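Local atomic coordinates of 2-hydroxy-3-oxopropionate reductase (Polaromonas sp. JS666, PDB entry 4DLL), a protein that probably catalyses the reversible NAD(P)-dependent reduction of 2-hydroxy-3-oxopropionate (tartronate semialdehyde) to D-glycerate. Residues E96-L105 / L119-T127; A144-G152 / P191-N202. All blocks are in the same frame, centred on the assembly; numbering follows the deposited sequence.

Contact 1. Residues E96-L105 / L119-T127; sequences ENGAVVQDVL and LFLDMASIT
Asn97 OD1 accepts from Val100 N at 3.0 Å, in an almost straight bond of 178°, while the backbone of Asn97 rests against Ser125 and Ile126. This side chain is the N-cap of helix 98-107. The helix belongs to a beta-alpha-beta crossover of the Rossmann-type nucleotide-binding domain. It links the neighbouring parallel strands 90-93 and 119-122 and runs nearly antiparallel to the second, at 160°. Just before the helix, Glu96 is exposed and forms a salt bridge with Arg62. The segments meet mainly through apolar side chains; at the helix start the partner is Ile126, from the loop after the strand. Its CG1 lies 3.3 Å from Gly98 N, and its CD1 presses on Gly98 CA at 3.5 Å, tighter than usual van der Waals contact. The same methyl then reaches Val101 CB at 3.6 Å. Val101 points at the strand, and its CG1, anti to the backbone N (chi1 167°), meets both Ile126 CD1 and the carboxylate of Asp122. Asp122 OD1 also receives a weak bond from Ala124 N, in the loop after the strand. One helix turn on, Leu105 meets the Phe120 ring obliquely. Helix 128-140 adds Leu138 to this pair. The Leu105 contact with the ring is closest between Leu105 CD2 and Phe120 CE2, at 3.8 Å.

Contact 2. Residues A144-G152 / P191-N202; sequences AHLDTPVSG and PHGSGQLTKLAN
The carboxylate of Asp147 holds the N-terminus of helix 194-222 by backbone N-H groups of Gly193, Gln196 and, weakly, Gly195. OD1 of Asp147 accepts from Gly193 N at 2.9 Å, met from above the carboxylate plane. OD2 of Asp147 takes Gln196 N at 2.8 Å, nearly along its C-O axis, and a weak bond from Gly195 N, 2.7 Å away but strongly bent. Asp147 chi1 of 48° sets the carboxylate between the backbone N and the carbonyl carbon, facing the helix start. The packing is close here: Gly195 has no side chain, and its CA is 5.4 Å from Asp147 CA. Pro149 CG sits 3.3 Å from Gly195 O and 3.5 Å from Lys199 CB. Lys199 slides past the proline ring, bends at chi2, and gives its NZ to Val150 O at 2.9 Å in the carbonyl plane. It matches the proposed catalytic acid/base lysine of beta-hydroxyacid dehydrogenases, so it probably lines the active site. The side of Pro191 and His192 is looser. Pro191 is exposed, and His192 meets His145 O at its ring edge, in plane, with CE1 3.4 Å away. At the far end, Ser151 OG makes a hydrogen bond with Phe238 N of the second subunit. The segments join the dinucleotide-binding sheet to the long helix leading into the C-terminal domain. Buried among N-H groups at a helix N-terminus, Asp147 is probably stabilised as the carboxylate anion.

Contacts 1 and 2 share one sheet, since strands 119-122 and 144-151 are parallel neighbours in it. Probable hydrogen bonds join them: Thr148 N to Asp122 O at 2.8 Å, and Phe120 N to Ala144 O at 3.0 Å. The rings of Phe120 and His145 also meet. The Gln196 side-chain amide of contact 2 lies against the backbone of residues 124-126. The centres are 12 Å apart. Contact 1 lies on the likely dinucleotide side: the Glu96 side chain is about 5 Å from a bound sulfate, near the glycine-rich loop. Contact 2 carries Lys199, probably at the active site, and leads into the second domain and the subunit interface.

Contact 1. Residues E96-L105 / L119-T127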
ATOM      1  N   GLU A  96      -1.310  26.478   5.970  1.00 45.00           N
ATOM      2  CA  GLU A  96      -0.651  25.800   4.838  1.00 45.94           C
ATOM      3  C   GLU A  96       0.722  25.247   5.166  1.00 45.26           C
ATOM      4  O   GLU A  96       1.004  24.073   4.911  1.00 45.35           O
ATOM      5  CB  GLU A  96      -0.475  26.759   3.639  1.00 46.72           C
ATOM      6  CG  GLU A  96      -1.741  27.039   2.822  1.00 50.40           C
ATOM      7  CD  GLU A  96      -2.583  28.225   3.372  1.00 56.08           C
ATOM      8  OE1 GLU A  96      -2.050  28.996   4.218  1.00 55.43           O
ATOM      9  OE2 GLU A  96      -3.773  28.368   2.946  1.00 57.70           O
ATOM     10  N   ASN A  97       1.581  26.116   5.685  1.00 43.88           N
ATOM     11  CA  ASN A  97       2.962  25.777   5.879  1.00 43.21           C
ATOM     12  C   ASN A  97       3.545  26.530   7.059  1.00 42.55           C
ATOM     13  O   ASN A  97       2.865  27.347   7.719  1.00 42.31           O
ATOM     14  CB  ASN A  97       3.771  26.105   4.614  1.00 43.04           C
ATOM     15  CG  ASN A  97       3.684  27.582   4.224  1.00 43.03           C
ATOM     16  OD1 ASN A  97       3.922  28.483   5.043  1.00 43.30           O
ATOM     17  ND2 ASN A  97       3.326  27.829   2.977  1.00 39.86           N
ATOM     18  N   GLY A  98       4.823  26.236   7.288  1.00 41.93           N
ATOM     19  CA  GLY A  98       5.627  26.792   8.365  1.00 40.73           C
ATOM     20  C   GLY A  98       5.700  28.280   8.477  1.00 40.38           C
ATOM     21  O   GLY A  98       5.587  28.776   9.595  1.00 39.98           O
ATOM     22  N   ALA A  99       5.894  28.979   7.335  1.00 40.48           N
ATOM     23  CA  ALA A  99       6.004  30.464   7.271  1.00 40.23           C
ATOM     24  C   ALA A  99       4.724  31.146   7.717  1.00 40.33           C
ATOM     25  O   ALA A  99       4.733  32.079   8.534  1.00 39.88           O
ATOM     26  CB  ALA A  99       6.346  30.932   5.840  1.00 39.76           C
ATOM     27  N   VAL A 100       3.621  30.688   7.123  1.00 40.75           N
ATOM     28  CA  VAL A 100       2.282  31.189   7.464  1.00 41.15           C
ATOM     29  C   VAL A 100       2.022  30.974   8.948  1.00 40.62           C
ATOM     30  O   VAL A 100       1.564  31.896   9.635  1.00 39.37           O
ATOM     31  CB  VAL A 100       1.161  30.522   6.578  1.00 41.42           C
ATOM     32  CG1 VAL A 100      -0.224  31.138   6.829  1.00 42.03           C
ATOM     33  CG2 VAL A 100       1.492  30.640   5.097  1.00 42.45           C
ATOM     34  N   VAL A 101       2.344  29.775   9.452  1.00 41.59           N
ATOM     35  CA  VAL A 101       2.110  29.497  10.870  1.00 42.20           C
ATOM     36  C   VAL A 101       2.909  30.465  11.752  1.00 43.12           C
ATOM     37  O   VAL A 101       2.341  31.056  12.657  1.00 43.90           O
ATOM     38  CB  VAL A 101       2.324  28.024  11.265  1.00 42.38           C
ATOM     39  CG1 VAL A 101       2.389  27.889  12.800  1.00 41.03           C
ATOM     40  CG2 VAL A 101       1.187  27.199  10.774  1.00 42.20           C
ATOM     41  N   GLN A 102       4.193  30.662  11.442  1.00 44.55           N
ATOM     42  CA  GLN A 102       5.070  31.590  12.146  1.00 44.53           C
ATOM     43  C   GLN A 102       4.467  32.986  12.171  1.00 44.55           C
ATOM     44  O   GLN A 102       4.389  33.611  13.223  1.00 43.55           O
ATOM     45  CB  GLN A 102       6.442  31.600  11.460  1.00 45.93           C
ATOM     46  CG  GLN A 102       7.298  32.917  11.619  1.00 48.84           C
ATOM     47  CD  GLN A 102       8.484  32.771  12.563  1.00 55.16           C
ATOM     48  OE1 GLN A 102       9.030  31.671  12.748  1.00 56.40           O
ATOM     49  NE2 GLN A 102       8.909  33.896  13.151  1.00 58.66           N
ATOM     50  N   ASP A 103       4.052  33.459  10.992  1.00 44.94           N
ATOM     51  CA  ASP A 103       3.525  34.802  10.822  1.00 45.66           C
ATOM     52  C   ASP A 103       2.284  34.991  11.688  1.00 44.70           C
ATOM     53  O   ASP A 103       2.269  35.821  12.612  1.00 44.17           O
ATOM     54  CB  ASP A 103       3.188  35.066   9.356  1.00 46.78           C
ATOM     55  CG  ASP A 103       2.896  36.530   9.087  1.00 50.34           C
ATOM     56  OD1 ASP A 103       3.848  37.266   8.737  1.00 54.95           O
ATOM     57  OD2 ASP A 103       1.730  36.959   9.266  1.00 54.13           O
ATOM     58  N   VAL A 104       1.257  34.194  11.422  1.00 43.64           N
ATOM     59  CA  VAL A 104       0.060  34.181  12.285  1.00 42.76           C
ATOM     60  C   VAL A 104       0.325  34.146  13.818  1.00 43.05           C
ATOM     61  O   VAL A 104      -0.237  34.950  14.577  1.00 42.03           O
ATOM     62  CB  VAL A 104      -0.935  33.080  11.870  1.00 42.11           C
ATOM     63  CG1 VAL A 104      -2.183  33.134  12.753  1.00 39.68           C
ATOM     64  CG2 VAL A 104      -1.331  33.297  10.435  1.00 40.55           C
ATOM     65  N   LEU A 105       1.190  33.232  14.256  1.00 43.44           N
ATOM     66  CA  LEU A 105       1.461  33.085  15.674  1.00 44.53           C
ATOM     67  C   LEU A 105       2.175  34.314  16.224  1.00 46.80           C
ATOM     68  O   LEU A 105       1.832  34.820  17.291  1.00 47.89           O
ATOM     69  CB  LEU A 105       2.326  31.840  15.914  1.00 43.91           C
ATOM     70  CG  LEU A 105       1.661  30.497  16.292  1.00 39.58           C
ATOM     71  CD1 LEU A 105       2.747  29.439  16.446  1.00 36.11           C
ATOM     72  CD2 LEU A 105       0.899  30.648  17.578  1.00 29.36           C
ATOM     73  N   LEU A 119      -3.999  25.394  24.864  1.00 35.29           N
ATOM     74  CA  LEU A 119      -3.233  24.479  24.040  1.00 35.40           C
ATOM     75  C   LEU A 119      -3.320  24.896  22.574  1.00 33.93           C
ATOM     76  O   LEU A 119      -4.378  25.310  22.125  1.00 32.96           O
ATOM     77  CB  LEU A 119      -3.806  23.049  24.150  1.00 35.74           C
ATOM     78  CG  LEU A 119      -3.075  22.082  25.085  1.00 40.07           C
ATOM     79  CD1 LEU A 119      -3.415  22.405  26.573  1.00 43.85           C
ATOM     80  CD2 LEU A 119      -3.348  20.625  24.749  1.00 39.38           C
ATOM     81  N   PHE A 120      -2.211  24.730  21.853  1.00 32.14           N
ATOM     82  CA  PHE A 120      -2.147  24.969  20.445  1.00 31.56           C
ATOM     83  C   PHE A 120      -1.894  23.654  19.721  1.00 31.91           C
ATOM     84  O   PHE A 120      -0.929  23.003  19.992  1.00 32.66           O
ATOM     85  CB  PHE A 120      -1.054  25.975  20.141  1.00 31.19           C
ATOM     86  CG  PHE A 120      -0.873  26.288  18.677  1.00 30.23           C
ATOM     87  CD1 PHE A 120       0.020  25.550  17.903  1.00 31.94           C
ATOM     88  CD2 PHE A 120      -1.506  27.372  18.103  1.00 33.54           C
ATOM     89  CE1 PHE A 120       0.261  25.838  16.536  1.00 28.47           C
ATOM     90  CE2 PHE A 120      -1.297  27.693  16.737  1.00 35.35           C
ATOM     91  CZ  PHE A 120      -0.403  26.911  15.948  1.00 31.54           C
ATOM     92  N   LEU A 121      -2.801  23.288  18.818  1.00 32.09           N
ATOM     93  CA  LEU A 121      -2.753  22.050  18.045  1.00 33.57           C
ATOM     94  C   LEU A 121      -2.373  22.428  16.644  1.00 33.72           C
ATOM     95  O   LEU A 121      -3.162  23.095  15.967  1.00 34.90           O
ATOM     96  CB  LEU A 121      -4.129  21.359  18.037  1.00 32.06           C
ATOM     97  CG  LEU A 121      -4.337  20.201  19.034  1.00 35.79           C
ATOM     98  CD1 LEU A 121      -3.874  20.511  20.421  1.00 38.59           C
ATOM     99  CD2 LEU A 121      -5.768  19.722  19.078  1.00 35.00           C
ATOM    100  N   ASP A 122      -1.179  22.027  16.209  1.00 35.02           N
ATOM    101  CA  ASP A 122      -0.801  22.233  14.822  1.00 36.81           C
ATOM    102  C   ASP A 122      -1.049  21.012  13.962  1.00 36.80           C
ATOM    103  O   ASP A 122      -0.428  19.967  14.138  1.00 35.12           O
ATOM    104  CB  ASP A 122       0.622  22.768  14.638  1.00 37.10           C
ATOM    105  CG  ASP A 122       0.772  23.492  13.287  1.00 43.58           C
ATOM    106  OD1 ASP A 122      -0.042  23.186  12.353  1.00 46.64           O
ATOM    107  OD2 ASP A 122       1.654  24.392  13.156  1.00 48.93           O
HETATM  108  N   MSE A 123      -2.021  21.180  13.069  1.00 39.39           N
HETATM  109  CA  MSE A 123      -2.416  20.198  12.065  1.00 42.12           C
HETATM  110  C   MSE A 123      -1.815  20.526  10.734  1.00 43.05           C
HETATM  111  O   MSE A 123      -1.717  19.658   9.906  1.00 45.75           O
HETATM  112  CB  MSE A 123      -3.917  20.195  11.874  1.00 41.41           C
HETATM  113  CG  MSE A 123      -4.627  19.824  13.119  1.00 43.81           C
HETATM  114 SE   MSE A 123      -6.414  19.187  12.670  1.00 51.40          SE
HETATM  115  CE  MSE A 123      -6.407  17.662  14.113  1.00 28.78           C
ATOM    116  N   ALA A 124      -1.436  21.766  10.499  1.00 45.52           N
ATOM    117  CA  ALA A 124      -0.688  22.106   9.257  1.00 47.31           C
ATOM    118  C   ALA A 124       0.470  21.086   8.953  1.00 48.19           C
ATOM    119  O   ALA A 124       1.012  20.447   9.861  1.00 48.85           O
ATOM    120  CB  ALA A 124      -0.156  23.486   9.383  1.00 47.07           C
ATOM    121  N   SER A 125       0.817  20.869   7.687  1.00 49.65           N
ATOM    122  CA  SER A 125       2.046  20.102   7.391  1.00 50.04           C
ATOM    123  C   SER A 125       3.233  21.088   7.499  1.00 49.74           C
ATOM    124  O   SER A 125       3.239  22.167   6.885  1.00 50.73           O
ATOM    125  CB  SER A 125       1.989  19.339   6.026  1.00 51.48           C
ATOM    126  OG  SER A 125       1.408  18.019   6.145  1.00 49.69           O
ATOM    127  N   ILE A 126       4.208  20.721   8.324  1.00 48.37           N
ATOM    128  CA  ILE A 126       5.205  21.660   8.863  1.00 46.52           C
ATOM    129  C   ILE A 126       6.357  20.760   9.274  1.00 44.48           C
ATOM    130  O   ILE A 126       6.104  19.607   9.643  1.00 44.21           O
ATOM    131  CB  ILE A 126       4.559  22.478  10.050  1.00 47.18           C
ATOM    132  CG1 ILE A 126       4.205  23.878   9.581  1.00 47.72           C
ATOM    133  CG2 ILE A 126       5.443  22.618  11.287  1.00 46.21           C
ATOM    134  CD1 ILE A 126       3.957  24.833  10.726  1.00 50.36           C
ATOM    135  N   THR A 127       7.612  21.217   9.178  1.00 41.01           N
ATOM    136  CA  THR A 127       8.749  20.277   9.376  1.00 38.07           C
ATOM    137  C   THR A 127       8.868  19.960  10.835  1.00 35.55           C
ATOM    138  O   THR A 127       8.567  20.837  11.647  1.00 37.02           O
ATOM    139  CB  THR A 127      10.102  20.857   8.877  1.00 38.41           C
ATOM    140  OG1 THR A 127      10.277  22.185   9.400  1.00 38.94           O
ATOM    141  CG2 THR A 127      10.129  20.883   7.315  1.00 37.31           C
TER

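Contact 2. Residues A144-G152 / P191-N202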
ATOM      1  N   ALA A 144       1.138  25.397  25.767  1.00 33.38           N
ATOM      2  CA  ALA A 144       1.380  24.050  25.286  1.00 33.37           C
ATOM      3  C   ALA A 144       1.200  23.944  23.777  1.00 32.30           C
ATOM      4  O   ALA A 144       0.479  24.690  23.172  1.00 33.50           O
ATOM      5  CB  ALA A 144       0.411  22.994  26.051  1.00 32.22           C
ATOM      6  N   HIS A 145       1.840  22.958  23.193  1.00 32.46           N
ATOM      7  CA  HIS A 145       1.860  22.738  21.769  1.00 31.48           C
ATOM      8  C   HIS A 145       1.853  21.229  21.605  1.00 31.22           C
ATOM      9  O   HIS A 145       2.582  20.530  22.296  1.00 30.19           O
ATOM     10  CB  HIS A 145       3.172  23.270  21.238  1.00 31.07           C
ATOM     11  CG  HIS A 145       3.291  23.272  19.743  1.00 32.77           C
ATOM     12  ND1 HIS A 145       3.700  22.166  19.029  1.00 28.87           N
ATOM     13  CD2 HIS A 145       3.149  24.274  18.840  1.00 26.69           C
ATOM     14  CE1 HIS A 145       3.738  22.467  17.742  1.00 28.24           C
ATOM     15  NE2 HIS A 145       3.403  23.732  17.603  1.00 30.52           N
ATOM     16  N   LEU A 146       0.995  20.727  20.721  1.00 31.28           N
ATOM     17  CA  LEU A 146       1.150  19.379  20.191  1.00 31.30           C
ATOM     18  C   LEU A 146       1.147  19.527  18.714  1.00 30.75           C
ATOM     19  O   LEU A 146       0.557  20.479  18.214  1.00 31.70           O
ATOM     20  CB  LEU A 146      -0.062  18.524  20.489  1.00 31.19           C
ATOM     21  CG  LEU A 146      -0.135  17.998  21.866  1.00 34.41           C
ATOM     22  CD1 LEU A 146      -0.639  19.151  22.589  1.00 34.06           C
ATOM     23  CD2 LEU A 146      -1.204  16.942  21.729  1.00 35.74           C
ATOM     24  N   ASP A 147       1.712  18.551  18.017  1.00 29.20           N
ATOM     25  CA  ASP A 147       1.701  18.613  16.571  1.00 30.28           C
ATOM     26  C   ASP A 147       0.894  17.389  16.227  1.00 29.97           C
ATOM     27  O   ASP A 147       1.271  16.273  16.624  1.00 30.44           O
ATOM     28  CB  ASP A 147       3.132  18.658  15.921  1.00 29.78           C
ATOM     29  CG  ASP A 147       4.088  17.600  16.469  1.00 30.24           C
ATOM     30  OD1 ASP A 147       4.429  17.622  17.690  1.00 33.27           O
ATOM     31  OD2 ASP A 147       4.544  16.758  15.670  1.00 26.63           O
ATOM     32  N   THR A 148      -0.249  17.625  15.589  1.00 28.59           N
ATOM     33  CA  THR A 148      -1.264  16.616  15.415  1.00 28.44           C
ATOM     34  C   THR A 148      -1.783  16.528  13.973  1.00 26.98           C
ATOM     35  O   THR A 148      -2.984  16.776  13.705  1.00 27.57           O
ATOM     36  CB  THR A 148      -2.442  16.775  16.458  1.00 29.15           C
ATOM     37  OG1 THR A 148      -3.268  17.888  16.136  1.00 31.37           O
ATOM     38  CG2 THR A 148      -1.897  16.969  17.876  1.00 29.88           C
ATOM     39  N   PRO A 149      -0.882  16.199  13.020  1.00 25.35           N
ATOM     40  CA  PRO A 149      -1.355  15.933  11.625  1.00 23.75           C
ATOM     41  C   PRO A 149      -2.234  14.726  11.476  1.00 23.53           C
ATOM     42  O   PRO A 149      -2.215  13.807  12.341  1.00 23.33           O
ATOM     43  CB  PRO A 149      -0.068  15.701  10.850  1.00 23.91           C
ATOM     44  CG  PRO A 149       0.911  15.324  11.889  1.00 24.69           C
ATOM     45  CD  PRO A 149       0.568  16.069  13.125  1.00 23.07           C
ATOM     46  N   VAL A 150      -2.987  14.733  10.387  1.00 22.66           N
ATOM     47  CA  VAL A 150      -3.999  13.720  10.080  1.00 25.68           C
ATOM     48  C   VAL A 150      -3.745  13.004   8.761  1.00 26.24           C
ATOM     49  O   VAL A 150      -3.071  13.537   7.858  1.00 27.30           O
ATOM     50  CB  VAL A 150      -5.449  14.284  10.133  1.00 25.27           C
ATOM     51  CG1 VAL A 150      -5.653  15.107  11.458  1.00 23.12           C
ATOM     52  CG2 VAL A 150      -5.784  15.135   8.877  1.00 26.61           C
ATOM     53  N   SER A 151      -4.181  11.760   8.678  1.00 26.61           N
ATOM     54  CA  SER A 151      -4.380  11.133   7.374  1.00 26.82           C
ATOM     55  C   SER A 151      -5.851  10.662   7.279  1.00 28.76           C
ATOM     56  O   SER A 151      -6.519  10.475   8.314  1.00 29.34           O
ATOM     57  CB  SER A 151      -3.376   9.995   7.164  1.00 25.84           C
ATOM     58  OG  SER A 151      -3.481   9.435   5.836  1.00 22.59           O
ATOM     59  N   GLY A 152      -6.372  10.520   6.062  1.00 30.25           N
ATOM     60  CA  GLY A 152      -7.733  10.046   5.882  1.00 32.67           C
ATOM     61  C   GLY A 152      -8.676  10.752   4.932  1.00 34.91           C
ATOM     62  O   GLY A 152      -9.757  10.195   4.627  1.00 35.91           O
ATOM     63  N   PRO A 191       7.556  12.950  21.317  1.00 31.05           N
ATOM     64  CA  PRO A 191       7.689  14.339  21.797  1.00 29.98           C
ATOM     65  C   PRO A 191       7.512  15.305  20.654  1.00 28.58           C
ATOM     66  O   PRO A 191       7.325  14.870  19.547  1.00 28.47           O
ATOM     67  CB  PRO A 191       9.124  14.392  22.368  1.00 30.83           C
ATOM     68  CG  PRO A 191       9.611  12.947  22.352  1.00 33.36           C
ATOM     69  CD  PRO A 191       8.882  12.305  21.211  1.00 30.97           C
ATOM     70  N   HIS A 192       7.460  16.607  20.946  1.00 28.88           N
ATOM     71  CA  HIS A 192       7.314  17.661  19.914  1.00 27.37           C
ATOM     72  C   HIS A 192       8.024  17.310  18.612  1.00 27.03           C
ATOM     73  O   HIS A 192       9.176  16.916  18.652  1.00 27.94           O
ATOM     74  CB  HIS A 192       7.801  19.035  20.396  1.00 26.73           C
ATOM     75  CG  HIS A 192       7.284  19.455  21.735  1.00 26.49           C
ATOM     76  ND1 HIS A 192       5.940  19.598  22.019  1.00 26.07           N
ATOM     77  CD2 HIS A 192       7.946  19.824  22.862  1.00 29.81           C
ATOM     78  CE1 HIS A 192       5.791  20.020  23.266  1.00 24.39           C
ATOM     79  NE2 HIS A 192       6.995  20.144  23.806  1.00 28.11           N
ATOM     80  N   GLY A 193       7.298  17.416  17.488  1.00 26.50           N
ATOM     81  CA  GLY A 193       7.791  17.188  16.141  1.00 26.50           C
ATOM     82  C   GLY A 193       7.614  15.767  15.682  1.00 27.65           C
ATOM     83  O   GLY A 193       7.673  15.509  14.495  1.00 26.54           O
ATOM     84  N   SER A 194       7.357  14.863  16.632  1.00 27.60           N
ATOM     85  CA  SER A 194       7.040  13.470  16.336  1.00 29.11           C
ATOM     86  C   SER A 194       5.809  13.207  15.425  1.00 28.83           C
ATOM     87  O   SER A 194       5.822  12.278  14.612  1.00 29.98           O
ATOM     88  CB  SER A 194       6.824  12.734  17.648  1.00 30.07           C
ATOM     89  OG  SER A 194       8.053  12.280  18.148  1.00 32.34           O
ATOM     90  N   GLY A 195       4.764  14.020  15.566  1.00 28.47           N
ATOM     91  CA  GLY A 195       3.581  13.910  14.762  1.00 26.64           C
ATOM     92  C   GLY A 195       3.996  14.284  13.366  1.00 27.39           C
ATOM     93  O   GLY A 195       3.703  13.554  12.431  1.00 25.50           O
ATOM     94  N   GLN A 196       4.677  15.421  13.200  1.00 26.91           N
ATOM     95  CA  GLN A 196       5.100  15.804  11.830  1.00 28.04           C
ATOM     96  C   GLN A 196       5.997  14.763  11.210  1.00 26.86           C
ATOM     97  O   GLN A 196       5.955  14.508  10.013  1.00 27.31           O
ATOM     98  CB  GLN A 196       5.777  17.168  11.764  1.00 27.84           C
ATOM     99  CG  GLN A 196       4.893  18.265  12.269  1.00 30.03           C
ATOM    100  CD  GLN A 196       3.694  18.542  11.365  1.00 33.78           C
ATOM    101  OE1 GLN A 196       2.777  19.272  11.750  1.00 40.27           O
ATOM    102  NE2 GLN A 196       3.681  17.956  10.187  1.00 29.46           N
ATOM    103  N   LEU A 197       6.775  14.114  12.048  1.00 27.89           N
ATOM    104  CA  LEU A 197       7.681  13.119  11.540  1.00 28.47           C
ATOM    105  C   LEU A 197       6.918  11.907  11.113  1.00 27.69           C
ATOM    106  O   LEU A 197       7.302  11.269  10.139  1.00 27.68           O
ATOM    107  CB  LEU A 197       8.701  12.777  12.609  1.00 29.92           C
ATOM    108  CG  LEU A 197       9.704  11.694  12.301  1.00 31.81           C
ATOM    109  CD1 LEU A 197      10.970  12.375  11.809  1.00 33.16           C
ATOM    110  CD2 LEU A 197       9.922  10.888  13.577  1.00 32.09           C
ATOM    111  N   THR A 198       5.874  11.533  11.880  1.00 27.14           N
ATOM    112  CA  THR A 198       5.067  10.346  11.501  1.00 24.96           C
ATOM    113  C   THR A 198       4.288  10.741  10.272  1.00 24.26           C
ATOM    114  O   THR A 198       4.148   9.984   9.358  1.00 23.92           O
ATOM    115  CB  THR A 198       4.157   9.866  12.661  1.00 24.41           C
ATOM    116  OG1 THR A 198       4.993   9.556  13.759  1.00 21.29           O
ATOM    117  CG2 THR A 198       3.376   8.609  12.324  1.00 21.80           C
ATOM    118  N   LYS A 199       3.788  11.973  10.265  1.00 24.18           N
ATOM    119  CA  LYS A 199       3.223  12.500   9.057  1.00 23.39           C
ATOM    120  C   LYS A 199       4.110  12.336   7.772  1.00 21.13           C
ATOM    121  O   LYS A 199       3.566  11.969   6.727  1.00 18.28           O
ATOM    122  CB  LYS A 199       2.663  13.882   9.212  1.00 22.50           C
ATOM    123  CG  LYS A 199       1.943  14.443   7.930  1.00 22.09           C
ATOM    124  CD  LYS A 199       0.644  13.656   7.418  1.00 19.54           C
ATOM    125  CE  LYS A 199      -0.255  14.585   6.546  1.00 20.65           C
ATOM    126  NZ  LYS A 199      -1.109  13.757   5.700  1.00 27.23           N
ATOM    127  N   LEU A 200       5.426  12.493   7.862  1.00 21.65           N
ATOM    128  CA  LEU A 200       6.255  12.506   6.611  1.00 21.68           C
ATOM    129  C   LEU A 200       6.507  11.034   6.248  1.00 20.63           C
ATOM    130  O   LEU A 200       6.454  10.672   5.085  1.00 21.42           O
ATOM    131  CB  LEU A 200       7.622  13.265   6.807  1.00 20.48           C
ATOM    132  CG  LEU A 200       7.631  14.765   6.999  1.00 24.60           C
ATOM    133  CD1 LEU A 200       9.016  15.367   7.555  1.00 23.24           C
ATOM    134  CD2 LEU A 200       7.129  15.466   5.717  1.00 21.51           C
ATOM    135  N   ALA A 201       6.709  10.155   7.253  1.00 19.36           N
ATOM    136  CA  ALA A 201       6.657   8.728   6.986  1.00 19.57           C
ATOM    137  C   ALA A 201       5.391   8.362   6.207  1.00 20.02           C
ATOM    138  O   ALA A 201       5.467   7.639   5.246  1.00 20.13           O
ATOM    139  CB  ALA A 201       6.797   7.856   8.326  1.00 19.09           C
ATOM    140  N   ASN A 202       4.220   8.833   6.628  1.00 21.23           N
ATOM    141  CA  ASN A 202       2.888   8.450   5.977  1.00 22.21           C
ATOM    142  C   ASN A 202       2.865   9.047   4.548  1.00 23.89           C
ATOM    143  O   ASN A 202       2.485   8.409   3.545  1.00 24.40           O
ATOM    144  CB  ASN A 202       1.849   9.157   6.838  1.00 22.15           C
ATOM    145  CG  ASN A 202       0.458   8.802   6.540  1.00 24.62           C
ATOM    146  OD1 ASN A 202      -0.226   9.455   5.723  1.00 24.24           O
ATOM    147  ND2 ASN A 202      -0.033   7.806   7.295  1.00 15.19           N
TER